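PDB 4OVK: periplasmic binding protein from Veillonella parvula, which probably captures a solute outside the cytoplasmic membrane, perhaps a metal chelate as in its relatives, and hands it to an ABC importer. Local coordinates for residues K15-L20 against L142-D148; M27-I31 against P102-I106; E30-I36 against K54-H59; V45-D49 against Q152-L156; V81-F85 against E96-L100. One frame throughout, in Å; residues are numbered along the deposited sequence. Where two conformers were deposited one is given.

Contact 1 (K15-L20 against L142-D148); sequences KVVTDL and LLGKILD
Lys15 NZ is gripped by the C-terminal end of helix 133-147. It donates to Ile146 O at 2.9 Å, approaching from above the carbonyl plane, 46° out of it. A longer bond to Lys145 O, NZ to O 3.2 Å, lies in that carbonyl's plane. Asp148, the first residue to leave the helical backbone (positive phi), completes the grip: its OD2 lies 3.1 Å from Lys15 NZ in a salt bridge whose hydrogen bond is weak. Lys29 O, from the turn after the neighbouring strand, also accepts from NZ. Lys15 CG is tucked between its own backbone N and carbonyl carbon (chi1 66°), and from there the extended chain runs straight to the helix end. With an alanine here, the carbonyls of Lys145 and Ile146 and the Asp148 carboxylate would probably lose the positive charge that joins them to the strand. Farther along, Val17 packs against Leu142 and Ile146. Leu142 CD2 meets Leu20 CD1 at 3.7 Å, obliquely. The ammonium among helix-end carbonyls probably eases their partial negative charge. Strand 15-18 and helix 142-147 run antiparallel at 172°, axes 9.0 Å apart: a beta-hairpin, strands 14-18 and 24-28, laid along the last turns of a helix of an alpha/beta lobe.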
# COMPACT_ATOMS: atom_id res chain seq x y z
N LYS A 15 5.41 -17.35 -24.77
CA LYS A 15 4.74 -16.08 -25.04
C LYS A 15 5.67 -14.91 -24.78
O LYS A 15 6.68 -15.05 -24.08
CB LYS A 15 3.47 -15.91 -24.19
CG LYS A 15 3.72 -15.79 -22.69
CD LYS A 15 2.41 -15.79 -21.92
CE LYS A 15 2.63 -15.74 -20.41
NZ LYS A 15 1.40 -16.19 -19.69
N VAL A 16 5.32 -13.75 -25.35
CA VAL A 16 6.11 -12.54 -25.22
C VAL A 16 5.27 -11.46 -24.56
O VAL A 16 4.17 -11.13 -25.02
CB VAL A 16 6.59 -12.04 -26.60
CG1 VAL A 16 7.38 -10.74 -26.46
CG2 VAL A 16 7.42 -13.11 -27.29
N VAL A 17 5.79 -10.90 -23.48
CA VAL A 17 5.11 -9.86 -22.75
C VAL A 17 5.99 -8.63 -22.75
O VAL A 17 7.21 -8.73 -22.60
CB VAL A 17 4.81 -10.31 -21.31
CG1 VAL A 17 4.05 -9.23 -20.59
CG2 VAL A 17 3.99 -11.59 -21.30
N THR A 18 5.38 -7.47 -22.93
CA THR A 18 6.10 -6.21 -22.89
C THR A 18 6.00 -5.65 -21.47
O THR A 18 4.89 -5.45 -20.98
CB THR A 18 5.51 -5.21 -23.88
OG1 THR A 18 5.49 -5.79 -25.19
CG2 THR A 18 6.31 -3.91 -23.89
N ASP A 19 7.13 -5.42 -20.81
CA ASP A 19 7.12 -4.91 -19.43
C ASP A 19 7.07 -3.39 -19.40
O ASP A 19 6.88 -2.74 -20.43
CB ASP A 19 8.27 -5.51 -18.58
CG ASP A 19 9.64 -4.94 -18.91
OD1 ASP A 19 9.72 -3.90 -19.60
OD2 ASP A 19 10.65 -5.54 -18.44
N LEU A 20 7.20 -2.81 -18.20
CA LEU A 20 6.94 -1.38 -18.02
C LEU A 20 8.07 -0.49 -18.54
O LEU A 20 7.91 0.73 -18.62
CB LEU A 20 6.61 -1.07 -16.55
CG LEU A 20 5.13 -1.21 -16.17
CD1 LEU A 20 4.50 -2.49 -16.68
CD2 LEU A 20 4.93 -1.09 -14.67
N LEU A 142 0.12 -5.89 -16.65
CA LEU A 142 1.24 -6.78 -16.97
C LEU A 142 1.09 -8.13 -16.26
O LEU A 142 1.24 -9.19 -16.89
CB LEU A 142 2.56 -6.09 -16.60
CG LEU A 142 3.87 -6.90 -16.65
CD1 LEU A 142 4.16 -7.40 -18.05
CD2 LEU A 142 5.03 -6.07 -16.16
N LEU A 143 0.81 -8.10 -14.95
CA LEU A 143 0.59 -9.35 -14.21
C LEU A 143 -0.54 -10.19 -14.80
O LEU A 143 -0.47 -11.42 -14.81
CB LEU A 143 0.34 -9.06 -12.73
CG LEU A 143 1.57 -8.61 -11.96
CD1 LEU A 143 1.14 -8.19 -10.56
CD2 LEU A 143 2.62 -9.71 -11.92
N GLY A 144 -1.60 -9.53 -15.26
CA GLY A 144 -2.70 -10.21 -15.91
C GLY A 144 -2.27 -11.00 -17.13
O GLY A 144 -2.76 -12.10 -17.37
N LYS A 145 -1.34 -10.45 -17.90
CA LYS A 145 -0.81 -11.13 -19.09
C LYS A 145 0.11 -12.27 -18.68
O LYS A 145 0.06 -13.35 -19.24
CB LYS A 145 -0.06 -10.15 -19.98
CG LYS A 145 -1.00 -9.17 -20.67
CD LYS A 145 -0.41 -8.60 -21.94
CE LYS A 145 -1.40 -7.67 -22.63
NZ LYS A 145 -1.86 -6.60 -21.72
N ILE A 146 0.94 -12.04 -17.67
CA ILE A 146 1.84 -13.08 -17.17
C ILE A 146 1.07 -14.28 -16.61
O ILE A 146 1.36 -15.43 -16.93
CB ILE A 146 2.79 -12.50 -16.11
CG1 ILE A 146 3.77 -11.53 -16.79
CG2 ILE A 146 3.52 -13.62 -15.36
CD1 ILE A 146 4.57 -10.69 -15.84
N LEU A 147 0.07 -13.98 -15.79
CA LEU A 147 -0.70 -15.00 -15.09
C LEU A 147 -1.88 -15.56 -15.89
O LEU A 147 -2.57 -16.45 -15.40
CB LEU A 147 -1.24 -14.40 -13.79
CG LEU A 147 -0.19 -13.99 -12.77
CD1 LEU A 147 -0.80 -13.07 -11.71
CD2 LEU A 147 0.40 -15.24 -12.18
N ASP A 148 -2.11 -15.05 -17.10
CA ASP A 148 -3.33 -15.34 -17.87
C ASP A 148 -4.60 -15.12 -17.04
O ASP A 148 -5.48 -15.98 -17.00
CB ASP A 148 -3.27 -16.75 -18.46
CG ASP A 148 -2.32 -16.84 -19.63
OD1 ASP A 148 -2.55 -16.13 -20.63
OD2 ASP A 148 -1.35 -17.61 -19.56

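Contact 2 (M27-I31 against P102-I106); sequences MKKEI and PDVVI
Ile31 CD1 lies on Asp103 CB at 3.6 Å, the two side chains sliding past each other in opposite directions. The CG2 branch of Ile31 meets Val104 CG1 at 4.0 Å, crossing it at about a right angle. From strand 24-28, selenomethionine Met27 is bent about its CG-SE bond, which sets CE against Val104 CG2, also at 4.0 Å. No direct hydrogen bond joins the segments; two waters bridge them. One accepts from Lys28 N and donates to Asp103 O at 2.7 Å. The other donates to Asp103 OD1 at 3.0 Å and takes a weak bond from Lys28 NZ, alongside a long salt bridge of 3.6 Å between Lys28 NZ and Asp103 OD1. In the next shell, Asp103 OD2 accepts from Asn32 N and, weakly, from Arg33 N, which fixes the carboxylate's rotation. Ile146 of helix 133-147 packs against Met27, Ile31 and Val104 alike. A leucine in place of Asp103 would probably leave Asn32 N without its acceptor and Lys28 without its counter-charge. The chemistry implies a division of labour: the apolar contacts are buried, whereas the charge pair is loose and water-mediated, and the firmer hold on the carboxylate comes from the Asn32 amide.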
# COMPACT_ATOMS: atom_id res chain seq x y z
N MSE A 27 8.77 -15.90 -22.24
CA MSE A 27 8.56 -16.76 -21.08
C MSE A 27 7.62 -17.87 -21.48
O MSE A 27 7.02 -17.82 -22.56
CB MSE A 27 8.02 -15.95 -19.89
CG MSE A 27 6.62 -15.38 -20.16
SE MSE A 27 6.03 -14.21 -18.70
CE MSE A 27 7.32 -12.77 -19.03
N LYS A 28 7.47 -18.87 -20.63
CA LYS A 28 6.52 -19.95 -20.89
C LYS A 28 5.11 -19.39 -20.98
O LYS A 28 4.76 -18.43 -20.28
CB LYS A 28 6.60 -21.02 -19.80
CG LYS A 28 7.91 -21.79 -19.80
CD LYS A 28 8.04 -22.74 -18.63
CE LYS A 28 9.26 -23.62 -18.83
NZ LYS A 28 9.84 -24.15 -17.57
N LYS A 29 4.30 -19.98 -21.85
CA LYS A 29 2.90 -19.57 -22.01
C LYS A 29 2.15 -19.77 -20.69
O LYS A 29 1.37 -18.91 -20.27
CB LYS A 29 2.25 -20.37 -23.15
CG LYS A 29 0.86 -19.88 -23.54
CD LYS A 29 0.57 -20.13 -25.02
CE LYS A 29 0.46 -21.60 -25.37
NZ LYS A 29 -0.90 -22.15 -25.07
N GLU A 30 2.43 -20.89 -20.04
CA GLU A 30 1.86 -21.25 -18.74
C GLU A 30 2.88 -20.96 -17.63
O GLU A 30 3.89 -21.65 -17.51
CB GLU A 30 1.48 -22.73 -18.75
CG GLU A 30 1.13 -23.34 -17.40
CD GLU A 30 -0.15 -22.80 -16.79
OE1 GLU A 30 -0.98 -22.23 -17.54
OE2 GLU A 30 -0.31 -22.94 -15.56
N ILE A 31 2.59 -19.93 -16.83
CA ILE A 31 3.47 -19.51 -15.74
C ILE A 31 2.94 -20.11 -14.47
O ILE A 31 1.78 -19.89 -14.11
CB ILE A 31 3.55 -17.98 -15.66
CG1 ILE A 31 4.22 -17.41 -16.93
CG2 ILE A 31 4.27 -17.51 -14.40
CD1 ILE A 31 5.71 -17.70 -17.07
N PRO A 102 12.23 -20.19 -10.86
CA PRO A 102 10.98 -19.53 -11.21
C PRO A 102 10.85 -19.43 -12.74
O PRO A 102 11.86 -19.41 -13.46
CB PRO A 102 11.13 -18.15 -10.57
CG PRO A 102 12.60 -17.90 -10.57
CD PRO A 102 13.28 -19.23 -10.46
N ASP A 103 9.62 -19.38 -13.21
CA ASP A 103 9.32 -19.12 -14.60
C ASP A 103 9.45 -17.65 -14.94
O ASP A 103 9.59 -17.31 -16.11
CB ASP A 103 7.91 -19.59 -14.94
CG ASP A 103 7.72 -21.05 -14.69
OD1 ASP A 103 8.62 -21.85 -15.02
OD2 ASP A 103 6.66 -21.41 -14.16
N VAL A 104 9.36 -16.77 -13.94
CA VAL A 104 9.55 -15.34 -14.15
C VAL A 104 9.84 -14.71 -12.79
O VAL A 104 9.38 -15.19 -11.76
CB VAL A 104 8.32 -14.67 -14.85
CG1 VAL A 104 7.08 -14.74 -13.99
CG2 VAL A 104 8.61 -13.23 -15.26
N VAL A 105 10.67 -13.66 -12.84
CA VAL A 105 10.99 -12.85 -11.68
C VAL A 105 10.55 -11.42 -11.96
O VAL A 105 10.86 -10.85 -13.01
CB VAL A 105 12.51 -12.88 -11.38
CG1 VAL A 105 12.83 -12.12 -10.09
CG2 VAL A 105 12.98 -14.32 -11.29
N ILE A 106 9.86 -10.83 -10.99
CA ILE A 106 9.49 -9.42 -11.06
C ILE A 106 10.63 -8.65 -10.41
O ILE A 106 10.99 -8.94 -9.26
CB ILE A 106 8.17 -9.13 -10.32
CG1 ILE A 106 7.07 -10.15 -10.70
CG2 ILE A 106 7.70 -7.70 -10.59
CD1 ILE A 106 6.73 -10.20 -12.18
O HOH W 1 9.26 -18.99 -18.23
O HOH W 2 10.56 -21.30 -17.25

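Contact 3 (E30-I36 against K54-H59); sequences EINRIAI and KIVGIH
A beta-alpha-beta unit, strand 34-36, helix 41-49 and strand 55-57, closes here, its two strands side by side and parallel at one edge of a four-stranded sheet. Ile34 pairs with Ile55 and Ala35 with Gly57, so the register slips by one residue: a beta bulge. Its hub is Ile34 O, which takes an almost straight bond from Val56 N (2.8 Å, 178° at the hydrogen) and a weak one from Gly57 N. Before the bulge Ile34 N donates to Lys54 O at 2.8 Å; beyond it Ile36 N donates to Gly57 O. Because Gly57 has no side chain, Ala35 CB can rest near its CA, at 4.2 Å. On the sheet face of Ile34 and Ile55, Ile36 CD1 touches Ile55 CG2 at 4.0 Å. Ahead of the strands, Lys54 stretches across Asn32, all beyond CG extended, and NZ donates to Ile31 O at 2.7 Å, nearly in line with the carbonyl bond. A water, accepting from Lys54 NZ and donating to Glu30 OE2, supports the long, weak ion pair between those two groups. Just before strand 34-36, Arg33, bent at chi3 (65°), is hydrogen-bonded to Leu100 O and Lys101 O at the C-terminal end of helix 94-100. Val56 CG1 sits over the centre of one face of its guanidinium group, 3.7 Å from Arg33 CZ.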
# COMPACT_ATOMS: atom_id res chain seq x y z
N GLU A 30 2.43 -20.89 -20.04
CA GLU A 30 1.86 -21.25 -18.74
C GLU A 30 2.88 -20.96 -17.63
O GLU A 30 3.89 -21.65 -17.51
CB GLU A 30 1.48 -22.73 -18.75
CG GLU A 30 1.13 -23.34 -17.40
CD GLU A 30 -0.15 -22.80 -16.79
OE1 GLU A 30 -0.98 -22.23 -17.54
OE2 GLU A 30 -0.31 -22.94 -15.56
N ILE A 31 2.59 -19.93 -16.83
CA ILE A 31 3.47 -19.51 -15.74
C ILE A 31 2.94 -20.11 -14.47
O ILE A 31 1.78 -19.89 -14.11
CB ILE A 31 3.55 -17.98 -15.66
CG1 ILE A 31 4.22 -17.41 -16.93
CG2 ILE A 31 4.27 -17.51 -14.40
CD1 ILE A 31 5.71 -17.70 -17.07
N ASN A 32 3.77 -20.91 -13.81
CA ASN A 32 3.36 -21.60 -12.60
C ASN A 32 4.18 -21.22 -11.36
O ASN A 32 3.76 -21.51 -10.27
CB ASN A 32 3.41 -23.11 -12.83
CG ASN A 32 2.53 -23.89 -11.87
OD1 ASN A 32 1.36 -23.54 -11.62
ND2 ASN A 32 3.08 -24.99 -11.34
N ARG A 33 5.33 -20.58 -11.55
CA ARG A 33 6.27 -20.26 -10.48
C ARG A 33 6.78 -18.83 -10.67
O ARG A 33 7.46 -18.51 -11.66
CB ARG A 33 7.44 -21.23 -10.46
CG ARG A 33 7.07 -22.67 -10.16
CD ARG A 33 8.27 -23.61 -10.28
NE ARG A 33 9.31 -23.34 -9.28
CZ ARG A 33 9.27 -23.76 -8.01
NH1 ARG A 33 8.24 -24.46 -7.55
NH2 ARG A 33 10.28 -23.45 -7.19
N ILE A 34 6.43 -17.96 -9.72
CA ILE A 34 6.81 -16.56 -9.79
C ILE A 34 7.58 -16.14 -8.57
O ILE A 34 7.20 -16.46 -7.44
CB ILE A 34 5.58 -15.66 -9.93
CG1 ILE A 34 4.81 -16.03 -11.19
CG2 ILE A 34 6.02 -14.20 -9.95
CD1 ILE A 34 3.39 -15.51 -11.19
N ALA A 35 8.69 -15.43 -8.80
CA ALA A 35 9.45 -14.81 -7.71
C ALA A 35 9.34 -13.29 -7.82
O ALA A 35 9.32 -12.74 -8.93
CB ALA A 35 10.90 -15.24 -7.73
N ILE A 36 9.29 -12.61 -6.67
CA ILE A 36 8.95 -11.20 -6.63
C ILE A 36 9.93 -10.43 -5.77
O ILE A 36 10.00 -10.63 -4.56
CB ILE A 36 7.51 -11.01 -6.11
CG1 ILE A 36 6.53 -11.86 -6.92
CG2 ILE A 36 7.11 -9.54 -6.14
CD1 ILE A 36 5.34 -12.35 -6.16
N LYS A 54 0.99 -19.74 -6.95
CA LYS A 54 2.11 -19.69 -7.91
C LYS A 54 3.34 -18.94 -7.41
O LYS A 54 4.33 -18.84 -8.12
CB LYS A 54 1.63 -19.08 -9.23
CG LYS A 54 0.56 -19.91 -9.92
CD LYS A 54 0.19 -19.40 -11.30
CE LYS A 54 -0.59 -20.46 -12.09
NZ LYS A 54 -0.82 -20.06 -13.52
N ILE A 55 3.28 -18.42 -6.17
CA ILE A 55 4.35 -17.60 -5.66
C ILE A 55 5.41 -18.49 -5.05
O ILE A 55 5.11 -19.31 -4.19
CB ILE A 55 3.83 -16.59 -4.61
CG1 ILE A 55 2.79 -15.67 -5.26
CG2 ILE A 55 5.00 -15.78 -4.04
CD1 ILE A 55 2.12 -14.71 -4.30
N VAL A 56 6.64 -18.37 -5.51
CA VAL A 56 7.74 -19.23 -5.01
C VAL A 56 8.90 -18.45 -4.39
O VAL A 56 9.82 -19.06 -3.85
CB VAL A 56 8.30 -20.16 -6.11
CG1 VAL A 56 7.19 -21.04 -6.66
CG2 VAL A 56 8.99 -19.37 -7.23
N GLY A 57 8.87 -17.13 -4.46
CA GLY A 57 9.87 -16.32 -3.81
C GLY A 57 9.39 -14.91 -3.57
O GLY A 57 8.80 -14.29 -4.46
N ILE A 58 9.62 -14.43 -2.35
CA ILE A 58 9.26 -13.07 -1.96
C ILE A 58 10.37 -12.37 -1.19
O ILE A 58 11.31 -13.00 -0.67
CB ILE A 58 7.95 -13.08 -1.12
CG1 ILE A 58 8.16 -13.64 0.30
CG2 ILE A 58 6.87 -13.87 -1.84
CD1 ILE A 58 6.90 -13.60 1.17
N HIS A 59 10.29 -11.06 -1.12
CA HIS A 59 11.27 -10.27 -0.40
C HIS A 59 11.10 -10.53 1.12
O HIS A 59 9.96 -10.70 1.61
CB HIS A 59 11.08 -8.80 -0.75
CG HIS A 59 12.17 -7.91 -0.29
ND1 HIS A 59 12.33 -7.56 1.04
CD2 HIS A 59 13.14 -7.26 -0.97
CE1 HIS A 59 13.37 -6.76 1.15
NE2 HIS A 59 13.87 -6.55 -0.06
O HOH W 3 -2.39 -22.45 -14.27
O HOH W 4 8.21 -9.40 -2.73

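Contact 4 (V45-D49 against Q152-L156); sequences VYAVD and QAEAL
The Gln152 amide lies with Ala47 O of helix 41-49 close to its plane, 10° out of it, on the NE2 side. The bond is short and firm: NE2 to Ala47 O is 2.8 Å, with an angle of 160° at the hydrogen. Gln152 CG stands anti to the backbone N, and a bend at chi2, off the staggered positions, swings the amide over to helix 41-49. Phe317 O, from helix 306-318, also accepts from NE2, so two carbonyls hold the group in place. The neighbouring Val48 O approaches the aliphatic part of the same side chain, 3.2 Å from Gln152 CG. Next to this polar link the helices meet through apolar side chains. Val48 CG1 faces Ala153 CB at 4.2 Å, and those two residues bring the backbones to 5.6 Å between their CA atoms. Leu156 CD1 reaches in alongside, 3.9 Å from Val48 CG2 and 4.3 Å from Ala47 CB, while Phe313 and Phe317 pack on Leu156 too. The short segments cross at 113°, axes 9.4 Å apart. Helix 150-170 runs from the first alpha/beta lobe to the second, the single long connecting helix typical of periplasmic binding proteins of this family.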
# COMPACT_ATOMS: atom_id res chain seq x y z
N VAL A 45 0.56 -9.52 -6.68
CA VAL A 45 0.45 -10.77 -7.43
C VAL A 45 -0.66 -11.64 -6.85
O VAL A 45 -1.47 -12.20 -7.59
CB VAL A 45 1.79 -11.52 -7.43
CG1 VAL A 45 1.62 -12.96 -7.90
CG2 VAL A 45 2.79 -10.75 -8.30
N TYR A 46 -0.72 -11.73 -5.53
CA TYR A 46 -1.80 -12.46 -4.87
C TYR A 46 -3.18 -11.94 -5.32
O TYR A 46 -4.07 -12.72 -5.63
CB TYR A 46 -1.66 -12.40 -3.34
CG TYR A 46 -2.86 -12.96 -2.65
CD1 TYR A 46 -2.97 -14.32 -2.42
CD2 TYR A 46 -3.91 -12.14 -2.28
CE1 TYR A 46 -4.10 -14.85 -1.81
CE2 TYR A 46 -5.03 -12.66 -1.66
CZ TYR A 46 -5.13 -14.00 -1.43
OH TYR A 46 -6.26 -14.52 -0.84
N ALA A 47 -3.36 -10.63 -5.34
CA ALA A 47 -4.62 -10.03 -5.70
C ALA A 47 -5.03 -10.34 -7.15
O ALA A 47 -6.18 -10.66 -7.41
CB ALA A 47 -4.56 -8.53 -5.49
N VAL A 48 -4.08 -10.27 -8.07
CA VAL A 48 -4.38 -10.53 -9.47
C VAL A 48 -4.72 -12.01 -9.69
O VAL A 48 -5.66 -12.32 -10.40
CB VAL A 48 -3.22 -10.09 -10.39
CG1 VAL A 48 -3.53 -10.43 -11.84
CG2 VAL A 48 -2.99 -8.59 -10.25
N ASP A 49 -3.95 -12.91 -9.07
CA ASP A 49 -4.19 -14.34 -9.24
C ASP A 49 -5.31 -14.85 -8.35
O ASP A 49 -5.77 -15.97 -8.53
CB ASP A 49 -2.90 -15.15 -8.96
CG ASP A 49 -2.83 -16.43 -9.76
OD1 ASP A 49 -3.42 -16.50 -10.88
OD2 ASP A 49 -2.17 -17.38 -9.28
N GLN A 152 -9.51 -10.57 -14.22
CA GLN A 152 -9.29 -10.11 -12.85
C GLN A 152 -8.43 -8.85 -12.85
O GLN A 152 -8.71 -7.91 -12.13
CB GLN A 152 -8.67 -11.19 -11.94
CG GLN A 152 -8.46 -10.72 -10.50
CD GLN A 152 -9.29 -11.45 -9.45
OE1 GLN A 152 -10.46 -11.75 -9.65
NE2 GLN A 152 -8.68 -11.70 -8.29
N ALA A 153 -7.39 -8.81 -13.69
CA ALA A 153 -6.52 -7.64 -13.76
C ALA A 153 -7.32 -6.42 -14.20
O ALA A 153 -7.26 -5.36 -13.55
CB ALA A 153 -5.34 -7.90 -14.71
N GLU A 154 -8.11 -6.56 -15.27
CA GLU A 154 -8.93 -5.43 -15.72
C GLU A 154 -10.02 -5.06 -14.69
O GLU A 154 -10.34 -3.89 -14.56
CB GLU A 154 -9.54 -5.66 -17.10
CG GLU A 154 -8.51 -5.70 -18.24
CD GLU A 154 -7.62 -4.45 -18.36
OE1 GLU A 154 -8.05 -3.33 -17.99
OE2 GLU A 154 -6.48 -4.60 -18.85
N ALA A 155 -10.57 -6.03 -13.97
CA ALA A 155 -11.54 -5.71 -12.91
C ALA A 155 -10.90 -4.87 -11.80
O ALA A 155 -11.50 -3.92 -11.31
CB ALA A 155 -12.17 -6.97 -12.35
N LEU A 156 -9.66 -5.19 -11.44
CA LEU A 156 -8.91 -4.41 -10.45
C LEU A 156 -8.60 -3.01 -10.98
O LEU A 156 -8.74 -2.03 -10.27
CB LEU A 156 -7.60 -5.12 -10.07
CG LEU A 156 -7.74 -6.33 -9.15
CD1 LEU A 156 -6.48 -7.18 -9.15
CD2 LEU A 156 -8.12 -5.92 -7.73

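Contact 5 (V81-F85 against E96-L100); sequences VNSSF and EVAKL
Glu96 comes first, its carboxylate facing the turn at Asn82-Ser84. Its side chain leaves opposite the backbone N (chi1 -174°) and turns at chi2 (104°), which brings OE2 to 3.2 Å from Asn82 ND2. That hydrogen bond is weak, and the amide and carboxylate planes stand 57° apart. Ser84 OG adjoins the same carboxylate, 3.2 Å from Glu96 CD. The Asn82 amide is steadied from its other end: OD1 accepts from Ser84 N at 2.9 Å, an Asx turn, with Phe85 N adding a weak second bond. Glu96 CG also lies against Phe85 CB at 3.9 Å. Val97 follows, its CG2 branch set obliquely to the Phe85 ring, 3.5 Å from CD2. One turn on, Leu100 sets its methyls against the Asn82 side chain, CD1 lying 3.9 Å from Asn82 CG, and CD1 reaches Phe85 CB at 4.3 Å. The polar pair is partly exposed, whereas Phe85 and Val97 are buried. The loop itself is tied to the strand side by the backbone bond of Asn82 to Ile58, next to Gly57 of strand 55-57. On the helix, Val97 packs on Pro102 and Ile123, the former leading into strand 104-108.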
# COMPACT_ATOMS: atom_id res chain seq x y z
N VAL A 81 7.16 -20.20 1.81
CA VAL A 81 7.80 -19.73 0.58
C VAL A 81 9.22 -19.24 0.88
O VAL A 81 9.51 -18.72 1.96
CB VAL A 81 6.98 -18.56 -0.03
CG1 VAL A 81 7.14 -17.29 0.81
CG2 VAL A 81 7.40 -18.25 -1.44
N ASN A 82 10.09 -19.36 -0.10
CA ASN A 82 11.43 -18.80 -0.03
C ASN A 82 11.40 -17.28 0.10
O ASN A 82 10.71 -16.62 -0.67
CB ASN A 82 12.18 -19.14 -1.30
CG ASN A 82 13.60 -18.61 -1.31
OD1 ASN A 82 13.84 -17.41 -1.40
ND2 ASN A 82 14.53 -19.51 -1.23
N SER A 83 12.12 -16.74 1.08
CA SER A 83 12.35 -15.30 1.17
C SER A 83 13.83 -14.92 1.29
O SER A 83 14.18 -13.84 1.80
CB SER A 83 11.58 -14.71 2.33
OG SER A 83 12.00 -15.27 3.56
N SER A 84 14.69 -15.82 0.84
CA SER A 84 16.13 -15.66 0.98
C SER A 84 16.83 -15.23 -0.31
O SER A 84 18.03 -14.94 -0.31
CB SER A 84 16.74 -16.96 1.48
OG SER A 84 16.58 -18.00 0.52
N PHE A 85 16.09 -15.18 -1.41
CA PHE A 85 16.72 -15.03 -2.74
C PHE A 85 17.13 -13.60 -3.07
O PHE A 85 17.83 -13.37 -4.06
CB PHE A 85 15.80 -15.61 -3.81
CG PHE A 85 14.75 -14.66 -4.28
CD1 PHE A 85 13.54 -14.53 -3.59
CD2 PHE A 85 14.96 -13.90 -5.42
CE1 PHE A 85 12.60 -13.64 -4.05
CE2 PHE A 85 14.00 -13.03 -5.88
CZ PHE A 85 12.83 -12.88 -5.19
N GLU A 96 20.73 -18.88 -5.69
CA GLU A 96 19.47 -19.29 -5.07
C GLU A 96 18.29 -19.27 -6.08
O GLU A 96 17.49 -20.20 -6.12
CB GLU A 96 19.17 -18.39 -3.86
CG GLU A 96 17.95 -18.79 -3.03
CD GLU A 96 18.29 -19.49 -1.73
OE1 GLU A 96 19.25 -19.06 -1.03
OE2 GLU A 96 17.60 -20.46 -1.39
N VAL A 97 18.21 -18.22 -6.91
CA VAL A 97 17.13 -18.10 -7.90
C VAL A 97 17.22 -19.20 -8.93
O VAL A 97 16.20 -19.74 -9.38
CB VAL A 97 17.14 -16.74 -8.63
CG1 VAL A 97 15.94 -16.62 -9.58
CG2 VAL A 97 17.13 -15.58 -7.65
N ALA A 98 18.44 -19.54 -9.31
CA ALA A 98 18.68 -20.62 -10.27
C ALA A 98 18.21 -21.96 -9.72
O ALA A 98 17.66 -22.77 -10.46
CB ALA A 98 20.16 -20.67 -10.63
N LYS A 99 18.41 -22.18 -8.42
CA LYS A 99 17.90 -23.38 -7.74
C LYS A 99 16.37 -23.36 -7.68
O LYS A 99 15.73 -24.38 -7.95
CB LYS A 99 18.48 -23.50 -6.32
CG LYS A 99 19.92 -23.96 -6.26
CD LYS A 99 20.43 -24.11 -4.83
CE LYS A 99 20.62 -22.76 -4.14
NZ LYS A 99 21.63 -22.80 -3.05
N LEU A 100 15.81 -22.21 -7.33
CA LEU A 100 14.34 -22.04 -7.23
C LEU A 100 13.59 -22.26 -8.55
O LEU A 100 12.42 -22.62 -8.55
CB LEU A 100 13.99 -20.62 -6.74
CG LEU A 100 13.72 -20.32 -5.28
CD1 LEU A 100 13.32 -18.86 -5.16
CD2 LEU A 100 12.63 -21.23 -4.73

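All five contacts surround the first lobe's parallel sheet, 55-57, 34-36, 104-108, 125-128. Contacts 2 and 3 (centres about 8 Å apart) share Glu30 and Ile31; contact 3 joins two neighbouring strands, contact 2 brings the hairpin's end against strand 104-108. Contact 1, about 9 Å from contact 2 between centres, touches it through the hairpin. Contact 4 (helices 41-49 and 150-170) is centred about 12 Å from the centre of contact 1, whose helix 133-147 precedes 150-170. Contact 5, about 24 Å from contact 4 between centres, borders contact 3. Along the chain contacts 2, 3 and 5 nest within the loop closed by contact 1, whereas contact 4 crosses it. Together they tie hairpin, sheet and flanking helices to the interlobe helix.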